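Local coordinates for protein N-alpha-acetyltransferase 35, NatC auxiliary subunit (Saccharomyces cerevisiae, PDB 6YGA) that serves as the auxiliary subunit of the NatC N-terminal acetyltransferase, the complex that acetylates the N-terminal methionine of the L-A virus Gag protein, at residues K461-Y473 / T548-A560. Residues are numbered along the deposited sequence; the frame is centred on the assembly and turned at random. Where two conformers were deposited one is given.
With EDO (1,2-ethanediol), chain C; EDO (1,2-ethanediol), chain D.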
ATOM      1  N   LYS B 461      11.900 -15.974   1.124  1.00 34.16           N
ATOM      2  CA  LYS B 461      13.234 -16.081   1.685  1.00 37.57           C
ATOM      3  C   LYS B 461      14.126 -16.888   0.746  1.00 38.55           C
ATOM      4  O   LYS B 461      13.631 -17.628  -0.108  1.00 37.41           O
ATOM      5  CB  LYS B 461      13.176 -16.722   3.068  1.00 41.03           C
ATOM      6  CG  LYS B 461      12.594 -15.808   4.140  1.00 43.76           C
ATOM      7  CD  LYS B 461      12.601 -16.478   5.505  1.00 49.08           C
ATOM      8  CE  LYS B 461      14.019 -16.769   5.973  1.00 51.94           C
ATOM      9  NZ  LYS B 461      14.847 -15.532   6.039  1.00 53.30           N
ATOM     10  N   PRO B 462      15.452 -16.741   0.864  1.00 39.73           N
ATOM     11  CA  PRO B 462      16.349 -17.462  -0.055  1.00 39.21           C
ATOM     12  C   PRO B 462      16.105 -18.962  -0.138  1.00 41.70           C
ATOM     13  O   PRO B 462      16.244 -19.535  -1.226  1.00 40.14           O
ATOM     14  CB  PRO B 462      17.738 -17.142   0.510  1.00 39.42           C
ATOM     15  CG  PRO B 462      17.575 -15.788   1.104  1.00 40.06           C
ATOM     16  CD  PRO B 462      16.188 -15.767   1.694  1.00 37.94           C
ATOM     17  N   PHE B 463      15.742 -19.622   0.966  1.00 41.82           N
ATOM     18  CA  PHE B 463      15.532 -21.064   0.892  1.00 40.99           C
ATOM     19  C   PHE B 463      14.267 -21.421   0.123  1.00 39.19           C
ATOM     20  O   PHE B 463      14.146 -22.555  -0.354  1.00 40.22           O
ATOM     21  CB  PHE B 463      15.509 -21.681   2.298  1.00 44.15           C
ATOM     22  CG  PHE B 463      14.232 -21.451   3.067  1.00 46.89           C
ATOM     23  CD1 PHE B 463      13.139 -22.292   2.905  1.00 47.03           C
ATOM     24  CD2 PHE B 463      14.145 -20.425   3.992  1.00 47.85           C
ATOM     25  CE1 PHE B 463      11.976 -22.090   3.627  1.00 48.39           C
ATOM     26  CE2 PHE B 463      12.986 -20.220   4.719  1.00 46.54           C
ATOM     27  CZ  PHE B 463      11.901 -21.052   4.536  1.00 46.27           C
ATOM     28  N   GLU B 464      13.329 -20.485  -0.006  1.00 37.45           N
ATOM     29  CA  GLU B 464      12.117 -20.688  -0.788  1.00 35.92           C
ATOM     30  C   GLU B 464      12.316 -20.414  -2.273  1.00 36.15           C
ATOM     31  O   GLU B 464      11.369 -20.586  -3.046  1.00 35.48           O
ATOM     32  CB  GLU B 464      10.995 -19.790  -0.262  1.00 35.06           C
ATOM     33  CG  GLU B 464      10.551 -20.085   1.160  1.00 40.18           C
ATOM     34  CD  GLU B 464       9.455 -19.144   1.637  1.00 43.72           C
ATOM     35  OE1 GLU B 464       9.718 -17.928   1.760  1.00 44.75           O
ATOM     36  OE2 GLU B 464       8.326 -19.620   1.880  1.00 44.33           O
ATOM     37  N   ALA B 465      13.514 -19.993  -2.688  1.00 36.42           N
ATOM     38  CA  ALA B 465      13.704 -19.544  -4.065  1.00 36.93           C
ATOM     39  C   ALA B 465      13.472 -20.674  -5.059  1.00 35.44           C
ATOM     40  O   ALA B 465      12.889 -20.456  -6.127  1.00 34.52           O
ATOM     41  CB  ALA B 465      15.102 -18.953  -4.243  1.00 36.73           C
ATOM     42  N   TYR B 466      13.925 -21.885  -4.732  1.00 34.50           N
ATOM     43  CA  TYR B 466      13.711 -23.010  -5.636  1.00 35.04           C
ATOM     44  C   TYR B 466      12.228 -23.314  -5.804  1.00 38.76           C
ATOM     45  O   TYR B 466      11.763 -23.547  -6.925  1.00 40.04           O
ATOM     46  CB  TYR B 466      14.447 -24.250  -5.132  1.00 37.46           C
ATOM     47  CG  TYR B 466      13.808 -25.528  -5.617  1.00 39.73           C
ATOM     48  CD1 TYR B 466      13.986 -25.962  -6.922  1.00 42.45           C
ATOM     49  CD2 TYR B 466      13.009 -26.289  -4.774  1.00 40.95           C
ATOM     50  CE1 TYR B 466      13.393 -27.124  -7.375  1.00 45.58           C
ATOM     51  CE2 TYR B 466      12.410 -27.451  -5.214  1.00 44.54           C
ATOM     52  CZ  TYR B 466      12.606 -27.865  -6.514  1.00 46.24           C
ATOM     53  OH  TYR B 466      12.011 -29.024  -6.950  1.00 48.15           O
ATOM     54  N   SER B 467      11.471 -23.328  -4.705  1.00 41.13           N
ATOM     55  CA  SER B 467      10.065 -23.715  -4.784  1.00 39.39           C
ATOM     56  C   SER B 467       9.294 -22.799  -5.725  1.00 39.08           C
ATOM     57  O   SER B 467       8.545 -23.269  -6.590  1.00 39.11           O
ATOM     58  CB  SER B 467       9.436 -23.708  -3.392  1.00 39.74           C
ATOM     59  OG  SER B 467       9.913 -24.789  -2.615  1.00 45.61           O
HETATM   60  N   MSE B 468       9.475 -21.489  -5.583  1.00 37.10           N
HETATM   61  CA  MSE B 468       8.740 -20.520  -6.389  0.54 38.30           C
HETATM   62  C   MSE B 468       9.216 -20.487  -7.842  1.00 37.33           C
HETATM   63  O   MSE B 468       8.407 -20.493  -8.769  1.00 35.46           O
HETATM   64  CB  MSE B 468       8.853 -19.127  -5.777  0.54 40.89           C
HETATM   65  CG  MSE B 468       8.238 -19.011  -4.389  0.54 43.44           C
HETATM   66 SE   MSE B 468       6.405 -19.686  -4.320  0.54 47.91          SE
HETATM   67  CE  MSE B 468       5.614 -18.598  -5.731  0.54 46.09           C
ATOM     68  N   PHE B 469      10.534 -20.455  -8.041  1.00 36.40           N
ATOM     69  CA  PHE B 469      11.058 -20.400  -9.400  1.00 35.59           C
ATOM     70  C   PHE B 469      10.721 -21.667 -10.175  1.00 37.14           C
ATOM     71  O   PHE B 469      10.408 -21.601 -11.368  1.00 37.61           O
ATOM     72  CB  PHE B 469      12.565 -20.151  -9.379  1.00 34.67           C
ATOM     73  CG  PHE B 469      12.933 -18.701  -9.266  1.00 34.08           C
ATOM     74  CD1 PHE B 469      12.306 -17.747 -10.054  1.00 31.87           C
ATOM     75  CD2 PHE B 469      13.891 -18.287  -8.357  1.00 35.46           C
ATOM     76  CE1 PHE B 469      12.642 -16.409  -9.948  1.00 33.07           C
ATOM     77  CE2 PHE B 469      14.234 -16.955  -8.248  1.00 35.88           C
ATOM     78  CZ  PHE B 469      13.607 -16.013  -9.041  1.00 34.83           C
ATOM     79  N   TRP B 470      10.761 -22.828  -9.521  1.00 35.89           N
ATOM     80  CA  TRP B 470      10.403 -24.046 -10.236  1.00 36.40           C
ATOM     81  C   TRP B 470       8.902 -24.120 -10.475  1.00 37.52           C
ATOM     82  O   TRP B 470       8.460 -24.634 -11.510  1.00 37.72           O
ATOM     83  CB  TRP B 470      10.880 -25.285  -9.485  1.00 39.04           C
ATOM     84  CG  TRP B 470      10.517 -26.537 -10.218  1.00 42.27           C
ATOM     85  CD1 TRP B 470      11.187 -27.096 -11.265  1.00 43.83           C
ATOM     86  CD2 TRP B 470       9.374 -27.369  -9.981  1.00 44.73           C
ATOM     87  NE1 TRP B 470      10.538 -28.229 -11.691  1.00 46.88           N
ATOM     88  CE2 TRP B 470       9.423 -28.420 -10.917  1.00 45.81           C
ATOM     89  CE3 TRP B 470       8.319 -27.329  -9.065  1.00 46.33           C
ATOM     90  CZ2 TRP B 470       8.461 -29.424 -10.962  1.00 48.42           C
ATOM     91  CZ3 TRP B 470       7.364 -28.326  -9.112  1.00 46.88           C
ATOM     92  CH2 TRP B 470       7.442 -29.360 -10.053  1.00 48.70           C
ATOM     93  N   TYR B 471       8.104 -23.618  -9.531  1.00 36.52           N
ATOM     94  CA  TYR B 471       6.662 -23.594  -9.740  1.00 34.29           C
ATOM     95  C   TYR B 471       6.295 -22.685 -10.904  1.00 31.93           C
ATOM     96  O   TYR B 471       5.400 -23.008 -11.691  1.00 36.30           O
ATOM     97  CB  TYR B 471       5.947 -23.159  -8.460  1.00 33.61           C
ATOM     98  CG  TYR B 471       4.445 -23.077  -8.601  1.00 32.70           C
ATOM     99  CD1 TYR B 471       3.691 -24.209  -8.876  1.00 33.52           C
ATOM    100  CD2 TYR B 471       3.781 -21.867  -8.455  1.00 32.36           C
ATOM    101  CE1 TYR B 471       2.321 -24.138  -9.009  1.00 33.87           C
ATOM    102  CE2 TYR B 471       2.411 -21.786  -8.581  1.00 32.78           C
ATOM    103  CZ  TYR B 471       1.685 -22.923  -8.859  1.00 34.73           C
ATOM    104  OH  TYR B 471       0.319 -22.843  -8.985  1.00 35.47           O
ATOM    105  N   VAL B 472       6.991 -21.554 -11.045  1.00 29.86           N
ATOM    106  CA  VAL B 472       6.701 -20.650 -12.155  1.00 31.05           C
ATOM    107  C   VAL B 472       7.198 -21.243 -13.467  1.00 31.67           C
ATOM    108  O   VAL B 472       6.554 -21.099 -14.512  1.00 31.07           O
ATOM    109  CB  VAL B 472       7.299 -19.258 -11.884  1.00 30.20           C
ATOM    110  CG1 VAL B 472       7.088 -18.341 -13.082  1.00 26.72           C
ATOM    111  CG2 VAL B 472       6.659 -18.660 -10.650  1.00 28.06           C
ATOM    112  N   TYR B 473       8.345 -21.923 -13.433  1.00 33.54           N
ATOM    113  CA  TYR B 473       8.771 -22.708 -14.587  1.00 33.94           C
ATOM    114  C   TYR B 473       7.707 -23.731 -14.966  1.00 34.77           C
ATOM    115  O   TYR B 473       7.335 -23.857 -16.138  1.00 33.81           O
ATOM    116  CB  TYR B 473      10.100 -23.396 -14.280  1.00 36.93           C
ATOM    117  CG  TYR B 473      10.522 -24.407 -15.316  1.00 40.70           C
ATOM    118  CD1 TYR B 473      11.158 -24.009 -16.484  1.00 44.37           C
ATOM    119  CD2 TYR B 473      10.292 -25.762 -15.124  1.00 43.67           C
ATOM    120  CE1 TYR B 473      11.548 -24.933 -17.435  1.00 47.81           C
ATOM    121  CE2 TYR B 473      10.678 -26.693 -16.068  1.00 46.30           C
ATOM    122  CZ  TYR B 473      11.307 -26.273 -17.222  1.00 48.69           C
ATOM    123  OH  TYR B 473      11.695 -27.192 -18.167  1.00 53.26           O
ATOM    124  N   THR B 548      10.585 -16.162 -19.846  1.00 35.69           N
ATOM    125  CA  THR B 548      10.234 -16.422 -18.453  1.00 35.82           C
ATOM    126  C   THR B 548      10.613 -17.841 -18.055  1.00 36.80           C
ATOM    127  O   THR B 548      11.194 -18.066 -16.987  1.00 37.50           O
ATOM    128  CB  THR B 548       8.737 -16.195 -18.231  1.00 36.64           C
ATOM    129  OG1 THR B 548       8.429 -14.808 -18.406  1.00 39.72           O
ATOM    130  CG2 THR B 548       8.331 -16.624 -16.827  1.00 34.83           C
ATOM    131  N   LYS B 549      10.290 -18.812 -18.911  1.00 36.59           N
ATOM    132  CA  LYS B 549      10.586 -20.208 -18.611  1.00 36.95           C
ATOM    133  C   LYS B 549      12.085 -20.428 -18.452  1.00 37.39           C
ATOM    134  O   LYS B 549      12.526 -21.095 -17.510  1.00 37.87           O
ATOM    135  CB  LYS B 549      10.022 -21.102 -19.715  1.00 39.32           C
ATOM    136  CG  LYS B 549       9.599 -22.483 -19.258  1.00 45.71           C
ATOM    137  CD  LYS B 549       9.111 -23.322 -20.434  1.00 49.38           C
ATOM    138  CE  LYS B 549      10.255 -23.641 -21.383  1.00 54.89           C
ATOM    139  NZ  LYS B 549       9.834 -24.481 -22.538  1.00 59.42           N
ATOM    140  N   SER B 550      12.881 -19.859 -19.358  1.00 34.78           N
ATOM    141  CA  SER B 550      14.328 -20.028 -19.283  1.00 35.16           C
ATOM    142  C   SER B 550      14.903 -19.388 -18.024  1.00 35.81           C
ATOM    143  O   SER B 550      15.777 -19.972 -17.372  1.00 36.60           O
ATOM    144  CB  SER B 550      14.988 -19.437 -20.528  1.00 37.36           C
ATOM    145  OG  SER B 550      14.644 -20.165 -21.693  1.00 39.84           O
ATOM    146  N   LEU B 551      14.432 -18.189 -17.668  1.00 34.17           N
ATOM    147  CA  LEU B 551      14.990 -17.493 -16.510  1.00 33.42           C
ATOM    148  C   LEU B 551      14.708 -18.249 -15.216  1.00 35.14           C
ATOM    149  O   LEU B 551      15.592 -18.376 -14.362  1.00 34.77           O
ATOM    150  CB  LEU B 551      14.444 -16.068 -16.437  1.00 33.00           C
ATOM    151  CG  LEU B 551      14.984 -15.112 -17.503  1.00 32.38           C
ATOM    152  CD1 LEU B 551      14.325 -13.752 -17.375  1.00 34.12           C
ATOM    153  CD2 LEU B 551      16.495 -14.991 -17.392  1.00 33.00           C
ATOM    154  N   CYS B 552      13.483 -18.761 -15.057  1.00 36.54           N
ATOM    155  CA  CYS B 552      13.162 -19.578 -13.890  1.00 37.52           C
ATOM    156  C   CYS B 552      14.061 -20.804 -13.813  1.00 39.91           C
ATOM    157  O   CYS B 552      14.567 -21.148 -12.737  1.00 40.96           O
ATOM    158  CB  CYS B 552      11.696 -20.004 -13.933  1.00 36.58           C
ATOM    159  SG  CYS B 552      10.522 -18.643 -13.892  1.00 39.24           S
ATOM    160  N   LEU B 553      14.261 -21.483 -14.943  1.00 39.59           N
ATOM    161  CA  LEU B 553      15.134 -22.651 -14.958  1.00 39.04           C
ATOM    162  C   LEU B 553      16.553 -22.268 -14.566  1.00 39.14           C
ATOM    163  O   LEU B 553      17.205 -22.970 -13.786  1.00 41.25           O
ATOM    164  CB  LEU B 553      15.111 -23.305 -16.339  1.00 38.96           C
ATOM    165  CG  LEU B 553      15.715 -24.705 -16.463  1.00 42.34           C
ATOM    166  CD1 LEU B 553      15.173 -25.608 -15.368  1.00 41.62           C
ATOM    167  CD2 LEU B 553      15.412 -25.294 -17.836  1.00 44.85           C
ATOM    168  N   ILE B 554      17.045 -21.148 -15.099  1.00 36.97           N
ATOM    169  CA  ILE B 554      18.373 -20.667 -14.732  1.00 36.60           C
ATOM    170  C   ILE B 554      18.468 -20.466 -13.226  1.00 37.48           C
ATOM    171  O   ILE B 554      19.471 -20.826 -12.599  1.00 40.00           O
ATOM    172  CB  ILE B 554      18.697 -19.378 -15.507  1.00 37.35           C
ATOM    173  CG1 ILE B 554      18.990 -19.717 -16.970  1.00 37.06           C
ATOM    174  CG2 ILE B 554      19.858 -18.630 -14.861  1.00 39.31           C
ATOM    175  CD1 ILE B 554      19.036 -18.520 -17.875  1.00 37.73           C
ATOM    176  N   GLU B 555      17.415 -19.915 -12.619  1.00 31.92           N
ATOM    177  CA  GLU B 555      17.400 -19.746 -11.170  1.00 32.07           C
ATOM    178  C   GLU B 555      17.386 -21.091 -10.452  1.00 35.15           C
ATOM    179  O   GLU B 555      18.077 -21.269  -9.441  1.00 37.78           O
ATOM    180  CB  GLU B 555      16.193 -18.902 -10.764  1.00 33.06           C
ATOM    181  CG  GLU B 555      16.213 -17.475 -11.303  1.00 34.30           C
ATOM    182  CD  GLU B 555      16.989 -16.515 -10.413  1.00 35.86           C
ATOM    183  OE1 GLU B 555      17.916 -16.957  -9.701  1.00 36.19           O
ATOM    184  OE2 GLU B 555      16.660 -15.312 -10.420  1.00 35.32           O
ATOM    185  N   VAL B 556      16.611 -22.053 -10.963  1.00 34.12           N
ATOM    186  CA  VAL B 556      16.543 -23.376 -10.343  1.00 33.05           C
ATOM    187  C   VAL B 556      17.906 -24.061 -10.388  1.00 34.17           C
ATOM    188  O   VAL B 556      18.365 -24.634  -9.393  1.00 37.51           O
ATOM    189  CB  VAL B 556      15.451 -24.228 -11.018  1.00 33.47           C
ATOM    190  CG1 VAL B 556      15.548 -25.685 -10.584  1.00 34.34           C
ATOM    191  CG2 VAL B 556      14.068 -23.672 -10.693  1.00 31.41           C
ATOM    192  N   PHE B 557      18.580 -24.005 -11.541  1.00 31.44           N
ATOM    193  CA  PHE B 557      19.924 -24.572 -11.633  1.00 36.50           C
ATOM    194  C   PHE B 557      20.883 -23.892 -10.660  1.00 38.12           C
ATOM    195  O   PHE B 557      21.688 -24.561 -10.002  1.00 40.71           O
ATOM    196  CB  PHE B 557      20.453 -24.458 -13.063  1.00 37.75           C
ATOM    197  CG  PHE B 557      20.114 -25.633 -13.932  1.00 39.29           C
ATOM    198  CD1 PHE B 557      20.739 -26.854 -13.740  1.00 42.27           C
ATOM    199  CD2 PHE B 557      19.181 -25.515 -14.947  1.00 40.61           C
ATOM    200  CE1 PHE B 557      20.434 -27.940 -14.542  1.00 43.52           C
ATOM    201  CE2 PHE B 557      18.872 -26.595 -15.752  1.00 42.06           C
ATOM    202  CZ  PHE B 557      19.500 -27.809 -15.549  1.00 43.40           C
ATOM    203  N   GLN B 558      20.811 -22.563 -10.559  1.00 35.93           N
ATOM    204  CA  GLN B 558      21.674 -21.836  -9.634  1.00 35.96           C
ATOM    205  C   GLN B 558      21.453 -22.302  -8.200  1.00 39.72           C
ATOM    206  O   GLN B 558      22.411 -22.522  -7.451  1.00 41.77           O
ATOM    207  CB  GLN B 558      21.417 -20.335  -9.759  1.00 33.45           C
ATOM    208  CG  GLN B 558      22.339 -19.477  -8.920  1.00 32.57           C
ATOM    209  CD  GLN B 558      23.773 -19.535  -9.401  1.00 35.72           C
ATOM    210  OE1 GLN B 558      24.191 -18.732 -10.235  1.00 37.55           O
ATOM    211  NE2 GLN B 558      24.536 -20.489  -8.876  1.00 35.33           N
ATOM    212  N   PHE B 559      20.187 -22.454  -7.804  1.00 38.49           N
ATOM    213  CA  PHE B 559      19.876 -22.944  -6.465  1.00 37.95           C
ATOM    214  C   PHE B 559      20.447 -24.340  -6.248  1.00 38.99           C
ATOM    215  O   PHE B 559      21.034 -24.626  -5.200  1.00 37.89           O
ATOM    216  CB  PHE B 559      18.360 -22.938  -6.251  1.00 38.30           C
ATOM    217  CG  PHE B 559      17.929 -23.294  -4.851  1.00 36.83           C
ATOM    218  CD1 PHE B 559      17.806 -24.620  -4.462  1.00 34.80           C
ATOM    219  CD2 PHE B 559      17.621 -22.301  -3.931  1.00 35.06           C
ATOM    220  CE1 PHE B 559      17.399 -24.949  -3.182  1.00 33.37           C
ATOM    221  CE2 PHE B 559      17.210 -22.624  -2.651  1.00 33.96           C
ATOM    222  CZ  PHE B 559      17.101 -23.951  -2.274  1.00 32.02           C
ATOM    223  N   ALA B 560      20.285 -25.222  -7.241  1.00 39.73           N
ATOM    224  CA  ALA B 560      20.741 -26.605  -7.111  1.00 41.02           C
ATOM    225  C   ALA B 560      22.258 -26.693  -7.002  1.00 42.07           C
ATOM    226  O   ALA B 560      22.784 -27.575  -6.311  1.00 43.43           O
ATOM    227  CB  ALA B 560      20.240 -27.426  -8.298  1.00 40.60           C
TER
HETATM  228  C1  EDO C 821      13.912 -23.700 -21.394  1.00 83.50           C
HETATM  229  O1  EDO C 821      13.228 -22.467 -21.650  1.00 82.56           O
HETATM  230  C2  EDO C 821      14.913 -23.959 -22.515  1.00 84.39           C
HETATM  231  O2  EDO C 821      15.623 -25.175 -22.260  1.00 85.13           O
HETATM  232  C1  EDO D 820       9.827 -12.351 -19.606  1.00 48.30           C
HETATM  233  O1  EDO D 820       9.539 -12.517 -18.210  1.00 47.03           O
HETATM  234  C2  EDO D 820       9.320 -11.002 -20.098  1.00 51.13           C
HETATM  235  O2  EDO D 820       8.004 -10.751 -19.593  1.00 55.20           O
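Phe-469 and Glu-555 illustrate how an acidic side chain can serve as packing material between two near-antiparallel helices. With chi1 at -84° the ring turns beside its own backbone N and lies under the glutamate, whose CG sits over the ring centre, 3.6 Å from the centroid, in a CH-pi contact. A bend at chi2 (-86°) folds the glutamate back, stacking its carboxylate over the CE2-CZ side of the ring face with the two planes 17° apart; OE2 comes within 3.4 Å of Phe-469 CZ, while OE1 is hydrogen-bonded to Gln-725.

A second CH-pi contact lies about one helical turn before Phe-469: Tyr-466 CB rests over the middle of the Phe-559 ring, 3.5 Å from its centroid, and Pro-462 O meets that ring at its edge. The Tyr-466 ring leads onward to Val-556, whose CG1 touches it in plane, while CG2 packs on Trp-470 CB and the nearby backbone. The backbones come closest at Cys-552, which faces Phe-469, Val-472 and Tyr-473, its CB 3.3 Å from Phe-469 O and its SG 3.5 Å from Val-472 CG1. At the far end Tyr-473 runs alongside Leu-553, whose CD1 lies over the rim of one ring face, and presents its edge to Lys-549 O, with Lys-549 CG beside CD1.

No hydrogen bond links the segments, whose axes approach to 8.3 Å. They belong to helices 465-506 and 511-564, a long helical hairpin in the NAA35-like, TPR-repeat region. Helix 433-456 packs on Val-472, and its Phe-455 stacks on Phe-469; helix 603-613 covers Tyr-466 and Trp-470, and helix 668-701 flanks helix 511-564 at Leu-551 and Gln-558.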